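Beta-galactoside alpha-2,6-sialyltransferase (Photobacterium sp., PDB 2Z4T) probably transfers sialic acid from CMP-sialic acid to the 6-hydroxyl of terminal galactosides such as lactose, as a GT-B-fold glycosyltransferase that also binds magnesium. Local coordinates at residues 343-348 and 399-404; 356-361 and 429-434; 433-438 and 452-457. All blocks are in the same frame, centred on the assembly; numbering follows the deposited sequence.

Contact 1 (343-348 and 399-404). With C5P (cytidine-5'-monophosphate), chain C.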
loop_
_atom_site.group_PDB
_atom_site.type_symbol
_atom_site.label_atom_id
_atom_site.label_comp_id
_atom_site.label_asym_id
_atom_site.label_seq_id
_atom_site.Cartn_x
_atom_site.Cartn_y
_atom_site.Cartn_z
ATOM N N GLN A 343 -9.930 8.465 18.162
ATOM C CA GLN A 343 -10.607 8.911 19.387
ATOM C C GLN A 343 -11.523 10.128 19.081
ATOM O O GLN A 343 -12.622 10.260 19.640
ATOM C CB GLN A 343 -9.576 9.158 20.521
ATOM C CG GLN A 343 -10.125 9.548 21.948
ATOM C CD GLN A 343 -11.338 8.701 22.419
ATOM O OE1 GLN A 343 -11.257 7.472 22.557
ATOM N NE2 GLN A 343 -12.467 9.374 22.663
ATOM N N LYS A 344 -11.084 10.982 18.157
ATOM C CA LYS A 344 -11.853 12.159 17.771
ATOM C C LYS A 344 -13.157 11.765 17.063
ATOM O O LYS A 344 -14.227 12.302 17.392
ATOM C CB LYS A 344 -10.997 13.111 16.923
ATOM C CG LYS A 344 -11.771 14.151 16.102
ATOM C CD LYS A 344 -10.883 15.345 15.782
ATOM C CE LYS A 344 -11.213 15.994 14.436
ATOM N NZ LYS A 344 -12.686 16.190 14.183
ATOM N N LEU A 345 -13.074 10.827 16.116
ATOM C CA LEU A 345 -14.278 10.273 15.483
ATOM C C LEU A 345 -15.138 9.579 16.524
ATOM O O LEU A 345 -16.348 9.808 16.579
ATOM C CB LEU A 345 -13.954 9.290 14.360
ATOM C CG LEU A 345 -14.841 9.232 13.107
ATOM C CD1 LEU A 345 -14.774 7.857 12.431
ATOM C CD2 LEU A 345 -16.270 9.605 13.329
ATOM N N GLN A 346 -14.522 8.746 17.362
ATOM C CA GLN A 346 -15.292 8.095 18.424
ATOM C C GLN A 346 -16.033 9.107 19.294
ATOM O O GLN A 346 -17.222 8.911 19.587
ATOM C CB GLN A 346 -14.457 7.114 19.260
ATOM C CG GLN A 346 -15.308 6.223 20.201
ATOM C CD GLN A 346 -16.324 5.327 19.464
ATOM O OE1 GLN A 346 -17.542 5.475 19.628
ATOM N NE2 GLN A 346 -15.819 4.401 18.654
ATOM N N ASN A 347 -15.353 10.197 19.675
ATOM C CA ASN A 347 -16.018 11.290 20.408
ATOM C C ASN A 347 -17.205 11.802 19.618
ATOM O O ASN A 347 -18.280 11.991 20.182
ATOM C CB ASN A 347 -15.094 12.481 20.700
ATOM C CG ASN A 347 -14.023 12.169 21.718
ATOM O OD1 ASN A 347 -14.177 11.270 22.545
ATOM N ND2 ASN A 347 -12.926 12.923 21.668
ATOM N N GLU A 348 -17.008 12.041 18.322
ATOM C CA GLU A 348 -18.083 12.585 17.488
ATOM C C GLU A 348 -19.274 11.646 17.348
ATOM O O GLU A 348 -20.415 12.097 17.412
ATOM C CB GLU A 348 -17.564 13.027 16.135
ATOM C CG GLU A 348 -16.789 14.316 16.219
ATOM C CD GLU A 348 -15.728 14.438 15.136
ATOM O OE1 GLU A 348 -15.417 13.425 14.443
ATOM O OE2 GLU A 348 -15.205 15.568 14.987
ATOM N N ASP A 399 -27.071 11.275 12.742
ATOM C CA ASP A 399 -26.001 12.240 12.638
ATOM C C ASP A 399 -25.285 11.995 11.316
ATOM O O ASP A 399 -24.941 10.851 10.965
ATOM C CB ASP A 399 -25.022 12.074 13.786
ATOM C CG ASP A 399 -25.644 12.399 15.135
ATOM O OD1 ASP A 399 -26.327 13.439 15.235
ATOM O OD2 ASP A 399 -25.424 11.616 16.091
ATOM N N LEU A 400 -25.076 13.088 10.590
ATOM C CA LEU A 400 -24.561 13.061 9.238
ATOM C C LEU A 400 -23.039 13.186 9.234
ATOM O O LEU A 400 -22.501 14.149 9.790
ATOM C CB LEU A 400 -25.185 14.215 8.458
ATOM C CG LEU A 400 -24.804 14.394 6.989
ATOM C CD1 LEU A 400 -25.040 13.122 6.175
ATOM C CD2 LEU A 400 -25.604 15.566 6.434
ATOM N N PHE A 401 -22.368 12.223 8.578
ATOM C CA PHE A 401 -20.906 12.173 8.420
ATOM C C PHE A 401 -20.525 12.050 6.953
ATOM O O PHE A 401 -21.253 11.442 6.152
ATOM C CB PHE A 401 -20.328 10.997 9.207
ATOM C CG PHE A 401 -20.407 11.179 10.704
ATOM C CD1 PHE A 401 -19.282 11.538 11.429
ATOM C CD2 PHE A 401 -21.599 11.001 11.376
ATOM C CE1 PHE A 401 -19.337 11.718 12.793
ATOM C CE2 PHE A 401 -21.679 11.185 12.753
ATOM C CZ PHE A 401 -20.538 11.559 13.467
ATOM N N PHE A 402 -19.382 12.624 6.592
ATOM C CA PHE A 402 -18.951 12.627 5.197
ATOM C C PHE A 402 -17.548 12.082 5.014
ATOM O O PHE A 402 -16.650 12.423 5.769
ATOM C CB PHE A 402 -19.079 14.035 4.606
ATOM C CG PHE A 402 -18.536 14.183 3.194
ATOM C CD1 PHE A 402 -19.106 13.487 2.124
ATOM C CD2 PHE A 402 -17.480 15.047 2.935
ATOM C CE1 PHE A 402 -18.626 13.644 0.824
ATOM C CE2 PHE A 402 -16.994 15.215 1.647
ATOM C CZ PHE A 402 -17.568 14.514 0.581
ATOM N N LYS A 403 -17.377 11.255 3.988
ATOM C CA LYS A 403 -16.086 10.729 3.523
ATOM C C LYS A 403 -16.227 10.815 1.989
ATOM O O LYS A 403 -16.629 9.823 1.403
ATOM C CB LYS A 403 -16.058 9.264 3.980
ATOM C CG LYS A 403 -14.811 8.468 3.623
ATOM C CD LYS A 403 -13.585 9.221 4.128
ATOM C CE LYS A 403 -12.365 8.638 3.598
ATOM N NZ LYS A 403 -12.085 8.956 2.202
ATOM N N GLY A 404 -15.871 11.892 1.260
ATOM C CA GLY A 404 -14.540 12.405 0.952
ATOM C C GLY A 404 -13.973 11.144 0.325
ATOM O O GLY A 404 -13.168 10.528 0.998
HETATM O O3P C5P C . -13.973 5.379 -5.343
HETATM P P C5P C . -12.809 4.580 -5.799
HETATM O O1P C5P C . -11.880 5.510 -6.565
HETATM O O2P C5P C . -13.214 3.264 -6.432
HETATM O "O5'" C5P C . -12.072 4.126 -4.476
HETATM C "C5'" C5P C . -10.754 3.623 -4.477
HETATM C "C4'" C5P C . -10.295 3.712 -3.023
HETATM O "O4'" C5P C . -10.305 5.080 -2.592
HETATM C "C3'" C5P C . -11.228 3.021 -2.045
HETATM O "O3'" C5P C . -10.907 1.649 -1.843
HETATM C "C2'" C5P C . -10.948 3.774 -0.775
HETATM O "O2'" C5P C . -9.669 3.413 -0.250
HETATM C "C1'" C5P C . -10.741 5.182 -1.231
HETATM N N1 C5P C . -11.981 5.943 -1.092
HETATM C C2 C5P C . -12.332 6.465 0.183
HETATM N N3 C5P C . -13.466 7.194 0.341
HETATM C C4 C5P C . -14.290 7.430 -0.714
HETATM C C5 C5P C . -13.970 6.925 -1.992
HETATM C C6 C5P C . -12.789 6.180 -2.158
HETATM O O2 C5P C . -11.620 6.258 1.176
HETATM N N4 C5P C . -15.409 8.173 -0.518
#
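The ring of Phe401 meets helix 342-349 at two places: Glu348 O lies at its edge, close to the ring plane, and the methyl CD2 of Leu345 comes in at a slant. Asp399 O, two residues back in the same strand, also sits at the edge and in the plane. Tyr349, which continues the helix and is a ligand of the nearby magnesium ion, adds an edge-to-face ring contact. Leu345 CD2 is 3.8 Å from Phe401 CE1, and the same ring carbon lies 4.0 Å from Glu348 CB. CB of Phe401 already points toward the helix; chi1 of -70°, with CG beside the backbone N, then places CE1 and CZ against Leu345 and Glu348. Glu348 gives the ring its CB and its carbonyl, while its carboxylate turns to Lys344: NZ meets Glu348 OE2 at 2.7 Å on the syn side, tilted 24° from the carboxylate plane, in a salt bridge between residues one helical turn apart. Phe402 faces the opposite side of the sheet, on helix 410-417. The strand ends at the nucleotide, where cytosine N4 donates to Lys403 O over 2.8 Å. A helix packed against a strand of a parallel sheet, with the C-terminal end of that strand reading the base, is characteristic of the nucleotide-binding Rossmann-like domain of the GT-B fold.

Contact 2 (356-361 and 429-434). With C5P (cytidine-5'-monophosphate), chain C.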
loop_
_atom_site.group_PDB
_atom_site.type_symbol
_atom_site.label_atom_id
_atom_site.label_comp_id
_atom_site.label_asym_id
_atom_site.label_seq_id
_atom_site.Cartn_x
_atom_site.Cartn_y
_atom_site.Cartn_z
ATOM N N ASN A 356 -25.335 6.881 13.627
ATOM C CA ASN A 356 -24.485 7.655 12.729
ATOM C C ASN A 356 -24.445 7.137 11.306
ATOM O O ASN A 356 -24.338 5.927 11.067
ATOM C CB ASN A 356 -23.076 7.729 13.303
ATOM C CG ASN A 356 -23.092 8.090 14.759
ATOM O OD1 ASN A 356 -23.707 9.084 15.155
ATOM N ND2 ASN A 356 -22.467 7.264 15.574
ATOM N N PHE A 357 -24.513 8.077 10.371
ATOM C CA PHE A 357 -24.588 7.786 8.953
ATOM C C PHE A 357 -23.369 8.395 8.280
ATOM O O PHE A 357 -23.085 9.572 8.486
ATOM C CB PHE A 357 -25.883 8.379 8.387
ATOM C CG PHE A 357 -25.901 8.525 6.887
ATOM C CD1 PHE A 357 -25.482 7.489 6.052
ATOM C CD2 PHE A 357 -26.399 9.685 6.308
ATOM C CE1 PHE A 357 -25.514 7.626 4.667
ATOM C CE2 PHE A 357 -26.456 9.828 4.926
ATOM C CZ PHE A 357 -26.016 8.801 4.100
ATOM N N VAL A 358 -22.635 7.591 7.512
ATOM C CA VAL A 358 -21.537 8.114 6.715
ATOM C C VAL A 358 -21.930 8.055 5.254
ATOM O O VAL A 358 -22.288 6.990 4.752
ATOM C CB VAL A 358 -20.193 7.335 6.917
ATOM C CG1 VAL A 358 -19.115 7.816 5.900
ATOM C CG2 VAL A 358 -19.678 7.480 8.337
ATOM N N PHE A 359 -21.908 9.202 4.583
ATOM C CA PHE A 359 -22.067 9.220 3.150
ATOM C C PHE A 359 -20.683 9.153 2.531
ATOM O O PHE A 359 -19.805 9.956 2.906
ATOM C CB PHE A 359 -22.810 10.467 2.664
ATOM C CG PHE A 359 -22.824 10.601 1.170
ATOM C CD1 PHE A 359 -23.801 9.973 0.415
ATOM C CD2 PHE A 359 -21.818 11.311 0.513
ATOM C CE1 PHE A 359 -23.801 10.076 -0.973
ATOM C CE2 PHE A 359 -21.799 11.423 -0.878
ATOM C CZ PHE A 359 -22.794 10.800 -1.625
ATOM N N THR A 360 -20.476 8.213 1.599
ATOM C CA THR A 360 -19.189 8.109 0.911
ATOM C C THR A 360 -19.269 8.751 -0.470
ATOM O O THR A 360 -20.148 8.411 -1.263
ATOM C CB THR A 360 -18.675 6.635 0.804
ATOM O OG1 THR A 360 -19.543 5.850 -0.028
ATOM C CG2 THR A 360 -18.601 6.005 2.159
ATOM N N GLY A 361 -18.351 9.672 -0.767
ATOM C CA GLY A 361 -18.421 10.436 -2.024
ATOM C C GLY A 361 -17.587 9.840 -3.137
ATOM O O GLY A 361 -16.923 8.829 -2.946
ATOM N N ILE A 429 -8.266 9.840 4.250
ATOM C CA ILE A 429 -8.226 8.579 4.981
ATOM C C ILE A 429 -8.965 7.513 4.168
ATOM O O ILE A 429 -10.182 7.630 3.970
ATOM C CB ILE A 429 -8.883 8.725 6.382
ATOM C CG1 ILE A 429 -8.205 9.824 7.193
ATOM C CG2 ILE A 429 -8.865 7.411 7.141
ATOM C CD1 ILE A 429 -9.068 10.326 8.368
ATOM N N SER A 430 -8.254 6.487 3.681
ATOM C CA SER A 430 -8.954 5.376 3.013
ATOM C C SER A 430 -10.046 4.831 3.924
ATOM O O SER A 430 -9.823 4.626 5.124
ATOM C CB SER A 430 -8.010 4.272 2.603
ATOM O OG SER A 430 -7.607 4.487 1.260
ATOM N N PHE A 431 -11.232 4.624 3.369
ATOM C CA PHE A 431 -12.356 4.233 4.185
ATOM C C PHE A 431 -12.115 2.876 4.826
ATOM O O PHE A 431 -12.639 2.577 5.915
ATOM C CB PHE A 431 -13.643 4.235 3.354
ATOM C CG PHE A 431 -14.886 4.023 4.157
ATOM C CD1 PHE A 431 -15.310 4.973 5.075
ATOM C CD2 PHE A 431 -15.642 2.880 3.991
ATOM C CE1 PHE A 431 -16.497 4.785 5.832
ATOM C CE2 PHE A 431 -16.812 2.679 4.706
ATOM C CZ PHE A 431 -17.246 3.625 5.634
ATOM N N GLU A 432 -11.327 2.034 4.167
ATOM C CA GLU A 432 -11.136 0.738 4.781
ATOM C C GLU A 432 -10.340 0.767 6.092
ATOM O O GLU A 432 -10.439 -0.166 6.891
ATOM C CB GLU A 432 -10.829 -0.426 3.807
ATOM C CG GLU A 432 -10.053 -0.168 2.566
ATOM C CD GLU A 432 -10.735 0.627 1.484
ATOM O OE1 GLU A 432 -11.525 0.109 0.684
ATOM O OE2 GLU A 432 -10.368 1.790 1.360
ATOM N N VAL A 433 -9.654 1.873 6.391
ATOM C CA VAL A 433 -9.054 1.954 7.703
ATOM C C VAL A 433 -10.121 2.062 8.788
ATOM O O VAL A 433 -9.923 1.558 9.910
ATOM C CB VAL A 433 -7.885 2.987 7.852
ATOM C CG1 VAL A 433 -7.255 3.348 6.513
ATOM C CG2 VAL A 433 -8.269 4.191 8.648
ATOM N N LEU A 434 -11.274 2.648 8.454
ATOM C CA LEU A 434 -12.378 2.652 9.417
ATOM C C LEU A 434 -12.909 1.244 9.640
ATOM O O LEU A 434 -13.313 0.903 10.747
ATOM C CB LEU A 434 -13.529 3.602 9.042
ATOM C CG LEU A 434 -13.360 5.099 8.759
ATOM C CD1 LEU A 434 -14.451 5.811 9.477
ATOM C CD2 LEU A 434 -12.005 5.709 9.135
HETATM O O3P C5P C . -13.973 5.379 -5.343
HETATM P P C5P C . -12.809 4.580 -5.799
HETATM O O1P C5P C . -11.880 5.510 -6.565
HETATM O O2P C5P C . -13.214 3.264 -6.432
HETATM O "O5'" C5P C . -12.072 4.126 -4.476
HETATM C "C5'" C5P C . -10.754 3.623 -4.477
HETATM C "C4'" C5P C . -10.295 3.712 -3.023
HETATM O "O4'" C5P C . -10.305 5.080 -2.592
HETATM C "C3'" C5P C . -11.228 3.021 -2.045
HETATM O "O3'" C5P C . -10.907 1.649 -1.843
HETATM C "C2'" C5P C . -10.948 3.774 -0.775
HETATM O "O2'" C5P C . -9.669 3.413 -0.250
HETATM C "C1'" C5P C . -10.741 5.182 -1.231
HETATM N N1 C5P C . -11.981 5.943 -1.092
HETATM C C2 C5P C . -12.332 6.465 0.183
HETATM N N3 C5P C . -13.466 7.194 0.341
HETATM C C4 C5P C . -14.290 7.430 -0.714
HETATM C C5 C5P C . -13.970 6.925 -1.992
HETATM C C6 C5P C . -12.789 6.180 -2.158
HETATM O O2 C5P C . -11.620 6.258 1.176
HETATM N N4 C5P C . -15.409 8.173 -0.518
#
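Phe431 lays one face of its ring under the methyl CG2 of Thr360, which sits 4.3 Å above the plane and over the ring centre. Val358, two residues earlier on the strand, comes in obliquely with CG1, 4.0 Å from Phe431 CE1; the two side chains lie alongside one another, pointing opposite ways. Phe431 CB points toward the strand, and a trans chi1 (-172°) carries the ring on to Val358 and Thr360. The Thr360 hydroxyl is bonded to Tyr452 OH. This apolar patch backs the CMP pocket of a GT-B glycosyltransferase, where the C-terminal end of a parallel strand and the start of a helix supply backbone partners to two polar groups of the base. From the strand end, Gly361 O takes a nearly straight bond from cytosine N4, 2.9 Å long at 170°. From the start of the helix, Phe431 N donates to cytosine O2 over 2.8 Å. Glu432 turns to the ribose, its chain bent at chi2, and its OE1 accepts from O3' at 3.0 Å, while its OE2 accepts from O2' in a contact modelled so short that its length is doubtful. Ser430 OG also lies 2.8 Å from O2'. Leu129 of helix 126-141 packs on Ser430, Glu432 and Val433.

Contact 3 (433-438 and 452-457)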
loop_
_atom_site.group_PDB
_atom_site.type_symbol
_atom_site.label_atom_id
_atom_site.label_comp_id
_atom_site.label_asym_id
_atom_site.label_seq_id
_atom_site.Cartn_x
_atom_site.Cartn_y
_atom_site.Cartn_z
ATOM N N VAL A 433 -9.654 1.873 6.391
ATOM C CA VAL A 433 -9.054 1.954 7.703
ATOM C C VAL A 433 -10.121 2.062 8.788
ATOM O O VAL A 433 -9.923 1.558 9.910
ATOM C CB VAL A 433 -7.885 2.987 7.852
ATOM C CG1 VAL A 433 -7.255 3.348 6.513
ATOM C CG2 VAL A 433 -8.269 4.191 8.648
ATOM N N LEU A 434 -11.274 2.648 8.454
ATOM C CA LEU A 434 -12.378 2.652 9.417
ATOM C C LEU A 434 -12.909 1.244 9.640
ATOM O O LEU A 434 -13.313 0.903 10.747
ATOM C CB LEU A 434 -13.529 3.602 9.042
ATOM C CG LEU A 434 -13.360 5.099 8.759
ATOM C CD1 LEU A 434 -14.451 5.811 9.477
ATOM C CD2 LEU A 434 -12.005 5.709 9.135
ATOM N N MET A 435 -12.917 0.434 8.592
ATOM C CA MET A 435 -13.269 -0.972 8.745
ATOM C C MET A 435 -12.274 -1.693 9.652
ATOM O O MET A 435 -12.688 -2.391 10.567
ATOM C CB MET A 435 -13.334 -1.682 7.398
ATOM C CG MET A 435 -13.839 -3.122 7.478
ATOM S SD MET A 435 -13.616 -3.967 5.885
ATOM C CE MET A 435 -11.813 -3.974 5.819
ATOM N N MET A 436 -10.980 -1.506 9.390
ATOM C CA MET A 436 -9.909 -2.194 10.112
ATOM C C MET A 436 -9.805 -1.756 11.556
ATOM O O MET A 436 -9.356 -2.539 12.397
ATOM C CB MET A 436 -8.555 -1.984 9.430
ATOM C CG MET A 436 -8.472 -2.613 8.042
ATOM S SD MET A 436 -6.803 -2.668 7.431
ATOM C CE MET A 436 -6.525 -0.960 6.967
ATOM N N THR A 437 -10.216 -0.522 11.847
ATOM C CA THR A 437 -10.178 -0.017 13.213
ATOM C C THR A 437 -11.515 -0.202 13.953
ATOM O O THR A 437 -11.681 0.259 15.095
ATOM C CB THR A 437 -9.750 1.464 13.260
ATOM O OG1 THR A 437 -10.642 2.245 12.459
ATOM C CG2 THR A 437 -8.270 1.652 12.741
ATOM N N ASP A 438 -12.463 -0.892 13.309
ATOM C CA ASP A 438 -13.793 -1.128 13.898
ATOM C C ASP A 438 -14.495 0.199 14.205
ATOM O O ASP A 438 -15.016 0.397 15.290
ATOM C CB ASP A 438 -13.682 -2.013 15.148
ATOM C CG ASP A 438 -15.031 -2.510 15.635
ATOM O OD1 ASP A 438 -15.956 -2.731 14.794
ATOM O OD2 ASP A 438 -15.179 -2.684 16.876
ATOM N N TYR A 452 -16.824 -0.309 -1.682
ATOM C CA TYR A 452 -17.922 -1.281 -1.613
ATOM C C TYR A 452 -17.565 -2.691 -2.076
ATOM O O TYR A 452 -18.382 -3.616 -1.902
ATOM C CB TYR A 452 -19.184 -0.773 -2.340
ATOM C CG TYR A 452 -19.749 0.447 -1.647
ATOM C CD1 TYR A 452 -20.396 0.337 -0.403
ATOM C CD2 TYR A 452 -19.589 1.720 -2.195
ATOM C CE1 TYR A 452 -20.897 1.454 0.240
ATOM C CE2 TYR A 452 -20.089 2.842 -1.549
ATOM C CZ TYR A 452 -20.734 2.711 -0.331
ATOM O OH TYR A 452 -21.220 3.841 0.318
ATOM N N PHE A 453 -16.377 -2.864 -2.664
ATOM C CA PHE A 453 -15.915 -4.198 -2.994
ATOM C C PHE A 453 -15.537 -4.948 -1.707
ATOM O O PHE A 453 -15.462 -6.195 -1.710
ATOM C CB PHE A 453 -14.716 -4.170 -3.963
ATOM C CG PHE A 453 -15.067 -3.793 -5.407
ATOM C CD1 PHE A 453 -14.517 -4.505 -6.473
ATOM C CD2 PHE A 453 -15.914 -2.714 -5.694
ATOM C CE1 PHE A 453 -14.804 -4.175 -7.806
ATOM C CE2 PHE A 453 -16.226 -2.368 -7.012
ATOM C CZ PHE A 453 -15.662 -3.113 -8.081
ATOM N N THR A 454 -15.326 -4.202 -0.617
ATOM C CA THR A 454 -14.742 -4.750 0.612
ATOM C C THR A 454 -15.630 -4.633 1.863
ATOM O O THR A 454 -15.712 -5.573 2.646
ATOM C CB THR A 454 -13.391 -4.080 0.895
ATOM O OG1 THR A 454 -12.527 -4.266 -0.234
ATOM C CG2 THR A 454 -12.735 -4.641 2.142
ATOM N N ILE A 455 -16.265 -3.480 2.049
ATOM C CA ILE A 455 -17.127 -3.201 3.208
ATOM C C ILE A 455 -18.247 -4.238 3.304
ATOM O O ILE A 455 -18.907 -4.518 2.304
ATOM C CB ILE A 455 -17.732 -1.744 3.131
ATOM C CG1 ILE A 455 -16.621 -0.680 3.218
ATOM C CG2 ILE A 455 -18.747 -1.472 4.209
ATOM C CD1 ILE A 455 -15.446 -0.963 4.210
ATOM N N PRO A 456 -18.460 -4.808 4.513
ATOM C CA PRO A 456 -19.522 -5.791 4.765
ATOM C C PRO A 456 -20.913 -5.314 4.339
ATOM O O PRO A 456 -21.312 -4.184 4.634
ATOM C CB PRO A 456 -19.468 -5.981 6.285
ATOM C CG PRO A 456 -18.080 -5.683 6.640
ATOM C CD PRO A 456 -17.677 -4.554 5.736
ATOM N N ALA A 457 -21.622 -6.198 3.645
ATOM C CA ALA A 457 -22.950 -5.935 3.126
ATOM C C ALA A 457 -23.888 -5.335 4.163
ATOM O O ALA A 457 -24.672 -4.438 3.849
ATOM C CB ALA A 457 -23.546 -7.214 2.551
#
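Helix 431-436, whose first turn grips the CMP, packs through Met435 on the loop that leads from strand 443-447 to strand 460-465, so this contact forms part of the second shell of the nucleotide pocket. Met435 carries it alone from the helix side. Its chain runs out extended, with CG anti to the backbone N (chi1 -174°), and then bends at chi3, which turns the methyl CE onto Thr454 CG2 at 3.8 Å. Thr454 lies roughly perpendicular to the methionine chain. Nearer the helix, Met435 CB lies 3.9 Å from Ile455 CD1, and the same methyl comes equally close to the sulfur, so Ile455 fills the flank of the methionine, lying alongside it and running the other way. Pro456 completes the set, its CD 4.1 Å from Met435 SD at the more exposed end. The loop also touches other parts of the protein: Thr454 rests on Leu293 and Trp320, and Phe453 on helix 481-488. Just beyond Met435 the helix stops. Thr437 N and Thr437 OG1 both bond to Val433 O, approaching from opposite faces of its plane, with the hydroxyl 2.7 Å away. Asp438, with positive phi, is the C-prime residue of a Schellman motif, in which Met439 N bonds to Leu434 O and Asp438 N to Met435 O, the latter at 3.1 Å. No hydrogen bond or salt bridge spans the two segments. What holds them is van der Waals contact between a thioether chain and aliphatic groups, so the fit depends on shape, with no directional polar bond between the segments.

Overall arrangement
From the N-terminal side, the chain leaves helix 342-349 and soon enters strand 356-360, so contacts 1 and 2 open close together. Contact 1 closes first, at strand 399-403, bridging 50 residues; contact 2 closes later, at the start of helix 431-436, bridging 67. Their segments alternate, so the two loops cross, and both reach neighbouring strands of the six-stranded parallel sheet and the same CMP. Contact 3 starts on the helix where contact 2 ends and closes a short span of 13 residues containing strand 443-447. It is in series with contact 1, yet Leu345 and Leu434 still touch. Together they join two helices, two strands and loop 452-457; the strand ends and helix 431-436 meet the nucleotide.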